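Local coordinates for protein ADP compounds hydrolase NudE (Escherichia coli, PDB 1VHZ) that hydrolyses ADP-ribose and related ADP compounds such as NADH, Ap2A and Ap3A, using magnesium or other divalent cations, as a homodimeric Nudix hydrolase, at residues V29-S34 against R39-M44; V55-D60 against R179-G184; E88-A93 against K125-V130. One frame throughout, in Å; residues are numbered along the deposited sequence.

Contact 1 of 3, residues V29-S34 against R39-M44; sequences VDLEFS and RVYERM. With APR (adenosine-5-diphosphoribose), chain C.
Strand 29-32 and strand 39-44 run antiparallel in a beta hairpin, Val29 pairing with Tyr41 (Val29 N to Tyr41 O, 2.6 Å) and Leu31 with Arg39 (Leu31 N to Arg39 O, 2.8 Å) through two backbone hydrogen bonds each. The side chains of these four residues share one face of the sheet, the non-hydrogen-bonded pair Asp30 and Val40 the other. Tyr41 links the hairpin to the ligand, tyrosine offering a flat ring with two usable faces, turned to a leucine methyl and to the base because CG stands anti to the carbonyl carbon (chi1 -79°). Leu31 CD1 makes a CH-pi contact, 4.2 Å from the Tyr41 centroid; on the opposite face, C5 of the adenine of APR lies 3.4 Å above the ring plane, displaced toward the rim. The Phe33 and Tyr41 side chains cross at about a right angle, Phe33 CZ lying 4.0 Å from Tyr41 CZ. Backbone groups of Glu42 read the base edge: Glu42 N donates to APR N1 (3.0 Å), and APR N6 to Glu42 O (2.8 Å); Ser120 O also hydrogen-bonds the ligand. The Glu42 carboxylate instead bonds Ser21, Arg22 and Leu23 of the second subunit. Val29 CG2 sits 3.7 Å above the guanidinium plane of Arg43, which pairs with Glu27 and with Glu73 of the second subunit. With an alanine in place of Tyr41, the adenine would probably lose its aromatic support, and Leu31 and Phe33 the ring they pack on. An aromatic over the base and strand backbone along its edge form this hydrolase's adenosine pocket.

Contact 2 of 3, residues V55-D60 against R179-G184; sequences VPIVDD and REWLKG
Ile57, near the end of strand 51-58, meets Trp181 and Leu182 of helix 169-184, and every contact between the two segments is apolar. The extended Ile57 chain (chi2 173°) carries CD1 out toward the helix, where it lies 4.3 Å from Leu182 CD1. The same methyl comes up to the edge of the indole, near its plane, 4.5 Å from Trp181 CZ3. A beta-branched isoleucine suits a strand, and its chain is long enough to carry a methyl across; on the inner side of the helix, leucine offers a methyl and tryptophan the edge of its six-membered ring. These are light contacts, and a neighbour helps to fill the interface: Val130 packs on both Ile57 and Trp181.

The polar interactions belong to the helix itself and to the dimer. Lys183 N donates to Arg179 O at 3.1 Å, in the helical pattern. Lys183 NZ forms a weak salt bridge with Glu180 OE2, one turn back, at 3.4 Å. Glu180 also pairs with Arg179 of the second subunit, and Arg179 reciprocally with Glu180 there, which places this charged side of the helix at the subunit interface. The apolar side thus faces the sheet and the charged side the partner chain, as expected of a helix that covers one face of the central sheet in the alpha/beta/alpha sandwich of the Nudix fold.

Contact 3 of 3, residues E88-A93 against K125-V130; sequences ESVYEA and KMNIVV
A valine methyl resting on the flat amide of an asparagine is the unusual feature here: Val90 CG1 lies 3.5 Å from Asn127 CG. It is also 3.8 Å from Asn127 OD1 and 3.9 Å from Asn127 ND2, so the methyl sits above the amide plane and not at its rim. A first torsion that sets it anti to the carbonyl carbon (chi1 -79°) places Val90 CG1 there, and the two side chains cross at about a right angle. Asn127 ND2 donates to Ala51 O and Glu50 OE1, which probably fixes the amide's rotation and keeps its flat side toward Val90. Further along the strand, Val129 CG2 approaches Val90 CB at 4.4 Å, an apolar contact between two beta-branched residues.

Behind Val90, the start of helix 90-102 is closed by a capping box. Glu92 N donates to Ser89 OG at 3.2 Å, and Ser89 N returns a bond to Glu92 OE1 at 2.9 Å. Serine suits the N-cap because its short hydroxyl reaches a backbone N-H of the first turn, and glutamate is long enough to fold back to the cap residue. Glu88, just before the cap, forms a salt bridge with Arg96.

The helix belongs to the Nudix box, which includes Glu97 and Glu101, probable ligands of the divalent cation. No hydrogen bond joins the two segments; their chemistry implies that the direct contact depends on shape and dispersion, with Ile84 packing on both Val90 and Asn127, while the capping box orders the helix start and bonds to Glu50 and Ala51 orient the asparagine amide.

How the contacts relate
Along the chain, contact 1 comes first: its hairpin belongs to the N-terminal three-stranded sheet, and its centre is about 42 Å from that of contact 2 and 31 Å from that of contact 3. The other two lie in the Nudix domain, their centres about 17 Å apart, with both segments of contact 3 falling between those of contact 2. They share the mixed sheet, where strands 51-58 and 125-136 are parallel neighbours; Val55 N probably bonds to Val129 O. Helices 169-184 and 90-102 thus pack on the same sheet. Within one chain, adenine recognition is therefore remote from the Nudix helix, and salt bridges tie contacts 1 and 2 to the second subunit of the homodimer.

Contact 1 of 3, residues V29-S34 against R39-M44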
loop_
_atom_site.group_PDB
_atom_site.type_symbol
_atom_site.label_atom_id
_atom_site.label_comp_id
_atom_site.label_asym_id
_atom_site.label_seq_id
_atom_site.Cartn_x
_atom_site.Cartn_y
_atom_site.Cartn_z
ATOM N N VAL A 29 18.874 9.241 7.733
ATOM C CA VAL A 29 19.351 9.999 6.583
ATOM C C VAL A 29 19.374 11.500 6.867
ATOM O O VAL A 29 18.321 12.063 7.149
ATOM C CB VAL A 29 18.448 9.779 5.346
ATOM C CG1 VAL A 29 18.986 10.515 4.128
ATOM C CG2 VAL A 29 18.300 8.301 5.005
ATOM N N ASP A 30 20.554 12.114 6.802
ATOM C CA ASP A 30 20.641 13.556 6.998
ATOM C C ASP A 30 20.374 14.213 5.636
ATOM O O ASP A 30 20.999 13.853 4.642
ATOM C CB ASP A 30 22.002 14.005 7.513
ATOM C CG ASP A 30 22.112 13.814 9.015
ATOM O OD1 ASP A 30 21.856 14.789 9.739
ATOM O OD2 ASP A 30 22.430 12.693 9.449
ATOM N N LEU A 31 19.426 15.142 5.611
ATOM C CA LEU A 31 19.069 15.811 4.382
ATOM C C LEU A 31 19.149 17.334 4.453
ATOM O O LEU A 31 18.869 17.929 5.481
ATOM C CB LEU A 31 17.577 15.523 4.062
ATOM C CG LEU A 31 17.245 14.140 3.518
ATOM C CD1 LEU A 31 15.740 13.988 3.368
ATOM C CD2 LEU A 31 17.947 13.901 2.186
ATOM N N GLU A 32 19.418 17.919 3.292
ATOM C CA GLU A 32 19.444 19.361 3.178
ATOM C C GLU A 32 18.531 19.709 1.990
ATOM O O GLU A 32 18.895 19.403 0.861
ATOM C CB GLU A 32 20.798 20.026 2.979
ATOM C CG GLU A 32 20.672 21.555 3.203
ATOM C CD GLU A 32 22.038 22.226 3.087
ATOM O OE1 GLU A 32 22.913 21.961 3.939
ATOM O OE2 GLU A 32 22.242 23.008 2.144
ATOM N N PHE A 33 17.381 20.282 2.314
ATOM C CA PHE A 33 16.457 20.664 1.252
ATOM C C PHE A 33 16.972 21.873 0.484
ATOM O O PHE A 33 17.929 22.525 0.874
ATOM C CB PHE A 33 15.066 20.898 1.839
ATOM C CG PHE A 33 14.458 19.602 2.320
ATOM C CD1 PHE A 33 14.702 19.147 3.608
ATOM C CD2 PHE A 33 13.668 18.839 1.475
ATOM C CE1 PHE A 33 14.144 17.957 4.050
ATOM C CE2 PHE A 33 13.117 17.642 1.904
ATOM C CZ PHE A 33 13.362 17.197 3.196
ATOM N N SER A 34 16.375 22.162 -0.661
ATOM C CA SER A 34 16.710 23.256 -1.532
ATOM C C SER A 34 16.717 24.639 -0.886
ATOM O O SER A 34 17.413 25.510 -1.370
ATOM C CB SER A 34 15.674 23.329 -2.702
ATOM O OG SER A 34 16.341 22.611 -3.745
ATOM N N ARG A 39 17.134 18.330 8.025
ATOM C CA ARG A 39 16.288 17.415 8.786
ATOM C C ARG A 39 16.914 16.017 8.699
ATOM O O ARG A 39 17.664 15.700 7.773
ATOM C CB ARG A 39 14.888 17.378 8.200
ATOM C CG ARG A 39 13.708 18.097 8.683
ATOM C CD ARG A 39 13.725 19.263 9.583
ATOM N NE ARG A 39 12.707 20.259 9.473
ATOM C CZ ARG A 39 11.412 20.301 9.294
ATOM N NH1 ARG A 39 10.648 19.219 9.150
ATOM N NH2 ARG A 39 10.789 21.492 9.234
ATOM N N VAL A 40 16.642 15.214 9.711
ATOM C CA VAL A 40 17.135 13.839 9.787
ATOM C C VAL A 40 15.922 12.910 9.665
ATOM O O VAL A 40 15.004 12.988 10.488
ATOM C CB VAL A 40 17.849 13.552 11.118
ATOM C CG1 VAL A 40 18.310 12.102 11.187
ATOM C CG2 VAL A 40 19.036 14.498 11.296
ATOM N N TYR A 41 15.870 12.139 8.593
ATOM C CA TYR A 41 14.752 11.229 8.373
ATOM C C TYR A 41 15.191 9.783 8.624
ATOM O O TYR A 41 16.381 9.474 8.593
ATOM C CB TYR A 41 14.265 11.296 6.927
ATOM C CG TYR A 41 13.387 12.442 6.509
ATOM C CD1 TYR A 41 12.758 12.412 5.262
ATOM C CD2 TYR A 41 13.166 13.547 7.313
ATOM C CE1 TYR A 41 11.947 13.456 4.845
ATOM C CE2 TYR A 41 12.367 14.599 6.916
ATOM C CZ TYR A 41 11.761 14.541 5.681
ATOM O OH TYR A 41 10.948 15.570 5.282
ATOM N N GLU A 42 14.206 8.915 8.820
ATOM C CA GLU A 42 14.521 7.500 9.016
ATOM C C GLU A 42 13.790 6.701 7.936
ATOM O O GLU A 42 12.701 7.091 7.521
ATOM C CB GLU A 42 14.153 7.009 10.395
ATOM C CG GLU A 42 15.141 7.357 11.488
ATOM C CD GLU A 42 14.881 6.591 12.770
ATOM O OE1 GLU A 42 13.819 5.934 12.858
ATOM O OE2 GLU A 42 15.740 6.656 13.669
ATOM N N ARG A 43 14.413 5.635 7.463
ATOM C CA ARG A 43 13.823 4.794 6.442
ATOM C C ARG A 43 14.430 3.384 6.521
ATOM O O ARG A 43 15.461 3.154 7.145
ATOM C CB ARG A 43 14.088 5.303 5.003
ATOM C CG ARG A 43 15.572 5.224 4.655
ATOM C CD ARG A 43 15.881 5.698 3.249
ATOM N NE ARG A 43 17.280 5.459 2.923
ATOM C CZ ARG A 43 17.983 5.991 1.940
ATOM N NH1 ARG A 43 19.254 5.638 1.786
ATOM N NH2 ARG A 43 17.448 6.871 1.099
ATOM N N MET A 44 13.774 2.508 5.775
ATOM C CA MET A 44 14.266 1.132 5.688
ATOM C C MET A 44 15.344 1.116 4.606
ATOM O O MET A 44 15.222 1.856 3.622
ATOM C CB MET A 44 13.136 0.155 5.412
ATOM C CG MET A 44 13.104 -0.937 6.494
ATOM S SD MET A 44 12.530 -0.276 8.056
ATOM C CE MET A 44 13.640 -1.036 9.219
HETATM N N1 APR C . 11.508 10.124 8.408
HETATM C C2 APR C . 11.102 11.120 9.317
HETATM N N3 APR C . 10.207 12.088 9.110
HETATM C C4 APR C . 9.643 12.057 7.815
HETATM C C5 APR C . 9.930 11.136 6.787
HETATM C C6 APR C . 10.934 10.101 7.115
HETATM N N6 APR C . 11.317 9.160 6.249
HETATM N N7 APR C . 9.181 11.420 5.658
HETATM C C8 APR C . 8.453 12.492 5.999
HETATM N N9 APR C . 8.698 12.907 7.281
HETATM C "C1'" APR C . 8.070 14.139 8.136
HETATM C "C2'" APR C . 8.417 15.470 7.410
HETATM O "O2'" APR C . 8.614 16.477 8.384
HETATM C "C3'" APR C . 7.151 15.824 6.546
HETATM O "O3'" APR C . 6.635 17.102 6.886
HETATM O "O4'" APR C . 6.680 14.062 8.037
HETATM C "C4'" APR C . 6.136 14.793 6.830
HETATM C "C5'" APR C . 4.892 15.497 7.207
#

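Contact 2 of 3, residues V55-D60 against R179-G184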
loop_
_atom_site.group_PDB
_atom_site.type_symbol
_atom_site.label_atom_id
_atom_site.label_comp_id
_atom_site.label_asym_id
_atom_site.label_seq_id
_atom_site.Cartn_x
_atom_site.Cartn_y
_atom_site.Cartn_z
ATOM N N VAL A 55 -2.670 -12.843 -9.589
ATOM C CA VAL A 55 -4.109 -12.912 -9.644
ATOM C C VAL A 55 -4.523 -13.985 -10.661
ATOM O O VAL A 55 -4.662 -13.714 -11.851
ATOM C CB VAL A 55 -4.703 -11.545 -10.039
ATOM C CG1 VAL A 55 -6.216 -11.614 -10.091
ATOM C CG2 VAL A 55 -4.271 -10.455 -9.036
ATOM N N PRO A 56 -4.748 -15.194 -10.174
ATOM C CA PRO A 56 -5.161 -16.317 -10.983
ATOM C C PRO A 56 -6.656 -16.313 -11.260
ATOM O O PRO A 56 -7.481 -16.040 -10.385
ATOM C CB PRO A 56 -4.781 -17.546 -10.179
ATOM C CG PRO A 56 -4.166 -17.060 -8.917
ATOM C CD PRO A 56 -4.578 -15.622 -8.756
ATOM N N ILE A 57 -7.000 -16.543 -12.516
ATOM C CA ILE A 57 -8.385 -16.623 -12.970
ATOM C C ILE A 57 -8.596 -17.995 -13.619
ATOM O O ILE A 57 -7.784 -18.349 -14.492
ATOM C CB ILE A 57 -8.700 -15.549 -14.033
ATOM C CG1 ILE A 57 -8.486 -14.155 -13.463
ATOM C CG2 ILE A 57 -10.119 -15.735 -14.573
ATOM C CD1 ILE A 57 -8.600 -12.996 -14.401
ATOM N N VAL A 58 -9.544 -18.775 -13.145
ATOM C CA VAL A 58 -9.869 -20.080 -13.708
ATOM C C VAL A 58 -11.390 -20.259 -13.693
ATOM O O VAL A 58 -12.052 -19.867 -12.737
ATOM C CB VAL A 58 -9.164 -21.254 -13.042
ATOM C CG1 VAL A 58 -9.203 -21.163 -11.532
ATOM C CG2 VAL A 58 -9.774 -22.607 -13.473
ATOM N N ASP A 59 -11.976 -20.690 -14.809
ATOM C CA ASP A 59 -13.417 -20.898 -14.905
ATOM C C ASP A 59 -14.217 -19.743 -14.317
ATOM O O ASP A 59 -15.055 -19.899 -13.415
ATOM C CB ASP A 59 -13.818 -22.206 -14.201
ATOM C CG ASP A 59 -13.170 -23.434 -14.809
ATOM O OD1 ASP A 59 -13.027 -23.499 -16.050
ATOM O OD2 ASP A 59 -12.803 -24.358 -14.042
ATOM N N ASP A 60 -13.959 -18.535 -14.786
ATOM C CA ASP A 60 -14.630 -17.336 -14.351
ATOM C C ASP A 60 -14.587 -17.028 -12.871
ATOM O O ASP A 60 -15.463 -16.343 -12.330
ATOM C CB ASP A 60 -16.092 -17.362 -14.864
ATOM C CG ASP A 60 -16.059 -16.890 -16.322
ATOM O OD1 ASP A 60 -15.893 -17.769 -17.191
ATOM O OD2 ASP A 60 -16.151 -15.665 -16.540
ATOM N N ARG A 179 -9.921 -5.695 -12.943
ATOM C CA ARG A 179 -11.267 -5.421 -13.463
ATOM C C ARG A 179 -11.180 -4.489 -14.671
ATOM O O ARG A 179 -11.903 -4.699 -15.643
ATOM C CB ARG A 179 -12.094 -4.772 -12.369
ATOM C CG ARG A 179 -13.576 -4.514 -12.773
ATOM C CD ARG A 179 -13.958 -3.310 -11.957
ATOM N NE ARG A 179 -15.318 -3.059 -11.597
ATOM C CZ ARG A 179 -15.643 -1.824 -11.148
ATOM N NH1 ARG A 179 -16.884 -1.553 -10.803
ATOM N NH2 ARG A 179 -14.686 -0.897 -11.064
ATOM N N GLU A 180 -10.322 -3.458 -14.613
ATOM C CA GLU A 180 -10.171 -2.561 -15.753
ATOM C C GLU A 180 -9.668 -3.364 -16.968
ATOM O O GLU A 180 -10.195 -3.241 -18.059
ATOM C CB GLU A 180 -9.150 -1.460 -15.527
ATOM C CG GLU A 180 -9.539 -0.124 -15.057
ATOM C CD GLU A 180 -10.935 0.369 -15.306
ATOM O OE1 GLU A 180 -11.179 1.015 -16.340
ATOM O OE2 GLU A 180 -11.810 0.122 -14.443
ATOM N N TRP A 181 -8.641 -4.179 -16.709
ATOM C CA TRP A 181 -8.075 -5.007 -17.775
ATOM C C TRP A 181 -9.119 -5.958 -18.350
ATOM O O TRP A 181 -9.200 -6.165 -19.564
ATOM C CB TRP A 181 -6.875 -5.752 -17.217
ATOM C CG TRP A 181 -6.196 -6.698 -18.155
ATOM C CD1 TRP A 181 -5.318 -6.391 -19.161
ATOM C CD2 TRP A 181 -6.317 -8.126 -18.134
ATOM N NE1 TRP A 181 -4.883 -7.558 -19.760
ATOM C CE2 TRP A 181 -5.475 -8.631 -19.149
ATOM C CE3 TRP A 181 -7.051 -9.018 -17.343
ATOM C CZ2 TRP A 181 -5.373 -9.991 -19.422
ATOM C CZ3 TRP A 181 -6.939 -10.377 -17.612
ATOM C CH2 TRP A 181 -6.109 -10.849 -18.644
ATOM N N LEU A 182 -9.926 -6.576 -17.507
ATOM C CA LEU A 182 -10.986 -7.490 -17.943
ATOM C C LEU A 182 -11.989 -6.764 -18.850
ATOM O O LEU A 182 -12.494 -7.348 -19.808
ATOM C CB LEU A 182 -11.685 -8.070 -16.744
ATOM C CG LEU A 182 -11.658 -9.503 -16.303
ATOM C CD1 LEU A 182 -10.727 -10.420 -17.066
ATOM C CD2 LEU A 182 -11.375 -9.573 -14.788
ATOM N N LYS A 183 -12.262 -5.496 -18.581
ATOM C CA LYS A 183 -13.149 -4.669 -19.383
ATOM C C LYS A 183 -12.609 -4.519 -20.804
ATOM O O LYS A 183 -13.333 -4.667 -21.786
ATOM C CB LYS A 183 -13.308 -3.271 -18.774
ATOM C CG LYS A 183 -14.345 -3.171 -17.680
ATOM C CD LYS A 183 -14.319 -1.824 -16.973
ATOM C CE LYS A 183 -15.313 -1.792 -15.813
ATOM N NZ LYS A 183 -15.128 -0.589 -14.946
ATOM N N GLY A 184 -11.305 -4.286 -20.913
ATOM C CA GLY A 184 -10.639 -4.133 -22.196
ATOM C C GLY A 184 -11.112 -5.186 -23.193
ATOM O O GLY A 184 -11.593 -4.858 -24.278
#

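Contact 3 of 3, residues E88-A93 against K125-V130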
loop_
_atom_site.group_PDB
_atom_site.type_symbol
_atom_site.label_atom_id
_atom_site.label_comp_id
_atom_site.label_asym_id
_atom_site.label_seq_id
_atom_site.Cartn_x
_atom_site.Cartn_y
_atom_site.Cartn_z
ATOM N N GLU A 88 15.424 -13.622 -11.922
ATOM C CA GLU A 88 14.115 -13.997 -12.412
ATOM C C GLU A 88 13.350 -12.828 -13.013
ATOM O O GLU A 88 13.439 -11.719 -12.496
ATOM C CB GLU A 88 13.235 -14.476 -11.228
ATOM C CG GLU A 88 13.217 -15.914 -10.860
ATOM C CD GLU A 88 12.244 -16.357 -9.791
ATOM O OE1 GLU A 88 11.818 -15.598 -8.884
ATOM O OE2 GLU A 88 11.895 -17.569 -9.802
ATOM N N SER A 89 12.602 -13.077 -14.083
ATOM C CA SER A 89 11.751 -12.016 -14.631
ATOM C C SER A 89 10.440 -12.035 -13.812
ATOM O O SER A 89 10.225 -12.975 -13.037
ATOM C CB SER A 89 11.384 -12.322 -16.084
ATOM O OG SER A 89 10.476 -13.409 -16.138
ATOM N N VAL A 90 9.534 -11.090 -14.015
ATOM C CA VAL A 90 8.283 -11.112 -13.284
ATOM C C VAL A 90 7.434 -12.337 -13.634
ATOM O O VAL A 90 6.704 -12.813 -12.769
ATOM C CB VAL A 90 7.373 -9.882 -13.521
ATOM C CG1 VAL A 90 7.872 -8.716 -12.702
ATOM C CG2 VAL A 90 7.315 -9.553 -15.013
ATOM N N TYR A 91 7.461 -12.783 -14.873
ATOM C CA TYR A 91 6.667 -13.934 -15.291
ATOM C C TYR A 91 7.156 -15.191 -14.580
ATOM O O TYR A 91 6.375 -15.936 -14.015
ATOM C CB TYR A 91 6.750 -14.109 -16.819
ATOM C CG TYR A 91 6.321 -12.845 -17.552
ATOM C CD1 TYR A 91 4.980 -12.569 -17.719
ATOM C CD2 TYR A 91 7.248 -11.919 -18.019
ATOM C CE1 TYR A 91 4.545 -11.443 -18.381
ATOM C CE2 TYR A 91 6.832 -10.779 -18.669
ATOM C CZ TYR A 91 5.486 -10.545 -18.855
ATOM O OH TYR A 91 5.047 -9.395 -19.466
ATOM N N GLU A 92 8.472 -15.333 -14.492
ATOM C CA GLU A 92 9.103 -16.480 -13.866
ATOM C C GLU A 92 8.808 -16.522 -12.381
ATOM O O GLU A 92 8.466 -17.569 -11.825
ATOM C CB GLU A 92 10.620 -16.448 -14.144
ATOM C CG GLU A 92 11.004 -16.870 -15.561
ATOM C CD GLU A 92 12.392 -16.413 -15.988
ATOM O OE1 GLU A 92 13.070 -15.630 -15.284
ATOM O OE2 GLU A 92 12.851 -16.813 -17.082
ATOM N N ALA A 93 8.940 -15.377 -11.706
ATOM C CA ALA A 93 8.652 -15.350 -10.268
ATOM C C ALA A 93 7.172 -15.661 -10.050
ATOM O O ALA A 93 6.830 -16.432 -9.152
ATOM C CB ALA A 93 9.018 -14.008 -9.669
ATOM N N LYS A 125 8.936 -2.325 -4.534
ATOM C CA LYS A 125 7.994 -2.308 -5.619
ATOM C C LYS A 125 7.237 -3.650 -5.666
ATOM O O LYS A 125 7.835 -4.699 -5.440
ATOM C CB LYS A 125 8.623 -2.168 -7.006
ATOM C CG LYS A 125 9.705 -1.144 -7.181
ATOM C CD LYS A 125 9.163 0.272 -7.183
ATOM C CE LYS A 125 10.305 1.256 -7.471
ATOM N NZ LYS A 125 10.053 2.536 -6.756
ATOM N N MET A 126 5.999 -3.539 -6.123
ATOM C CA MET A 126 5.144 -4.714 -6.258
ATOM C C MET A 126 4.665 -4.854 -7.694
ATOM O O MET A 126 4.064 -3.943 -8.271
ATOM C CB MET A 126 4.007 -4.605 -5.256
ATOM C CG MET A 126 2.852 -5.580 -5.461
ATOM S SD MET A 126 3.362 -7.276 -5.188
ATOM C CE MET A 126 3.334 -7.365 -3.401
ATOM N N ASN A 127 4.939 -5.997 -8.309
ATOM C CA ASN A 127 4.516 -6.233 -9.685
ATOM C C ASN A 127 3.246 -7.082 -9.679
ATOM O O ASN A 127 3.247 -8.165 -9.079
ATOM C CB ASN A 127 5.619 -6.924 -10.503
ATOM C CG ASN A 127 6.895 -6.092 -10.560
ATOM O OD1 ASN A 127 7.060 -5.261 -11.435
ATOM N ND2 ASN A 127 7.798 -6.295 -9.598
ATOM N N ILE A 128 2.192 -6.571 -10.308
ATOM C CA ILE A 128 0.922 -7.288 -10.382
ATOM C C ILE A 128 0.813 -8.095 -11.656
ATOM O O ILE A 128 0.930 -7.591 -12.784
ATOM C CB ILE A 128 -0.268 -6.298 -10.278
ATOM C CG1 ILE A 128 -0.192 -5.587 -8.916
ATOM C CG2 ILE A 128 -1.587 -7.030 -10.428
ATOM C CD1 ILE A 128 -1.070 -4.348 -8.832
ATOM N N VAL A 129 0.639 -9.407 -11.524
ATOM C CA VAL A 129 0.540 -10.271 -12.699
ATOM C C VAL A 129 -0.771 -11.052 -12.719
ATOM O O VAL A 129 -1.164 -11.569 -11.668
ATOM C CB VAL A 129 1.709 -11.286 -12.693
ATOM C CG1 VAL A 129 1.602 -12.276 -13.846
ATOM C CG2 VAL A 129 3.062 -10.609 -12.722
ATOM N N VAL A 130 -1.399 -11.194 -13.879
ATOM C CA VAL A 130 -2.632 -11.993 -13.981
ATOM C C VAL A 130 -2.252 -13.350 -14.590
ATOM O O VAL A 130 -1.502 -13.378 -15.566
ATOM C CB VAL A 130 -3.688 -11.344 -14.889
ATOM C CG1 VAL A 130 -4.976 -12.184 -14.948
ATOM C CG2 VAL A 130 -3.995 -9.944 -14.413
#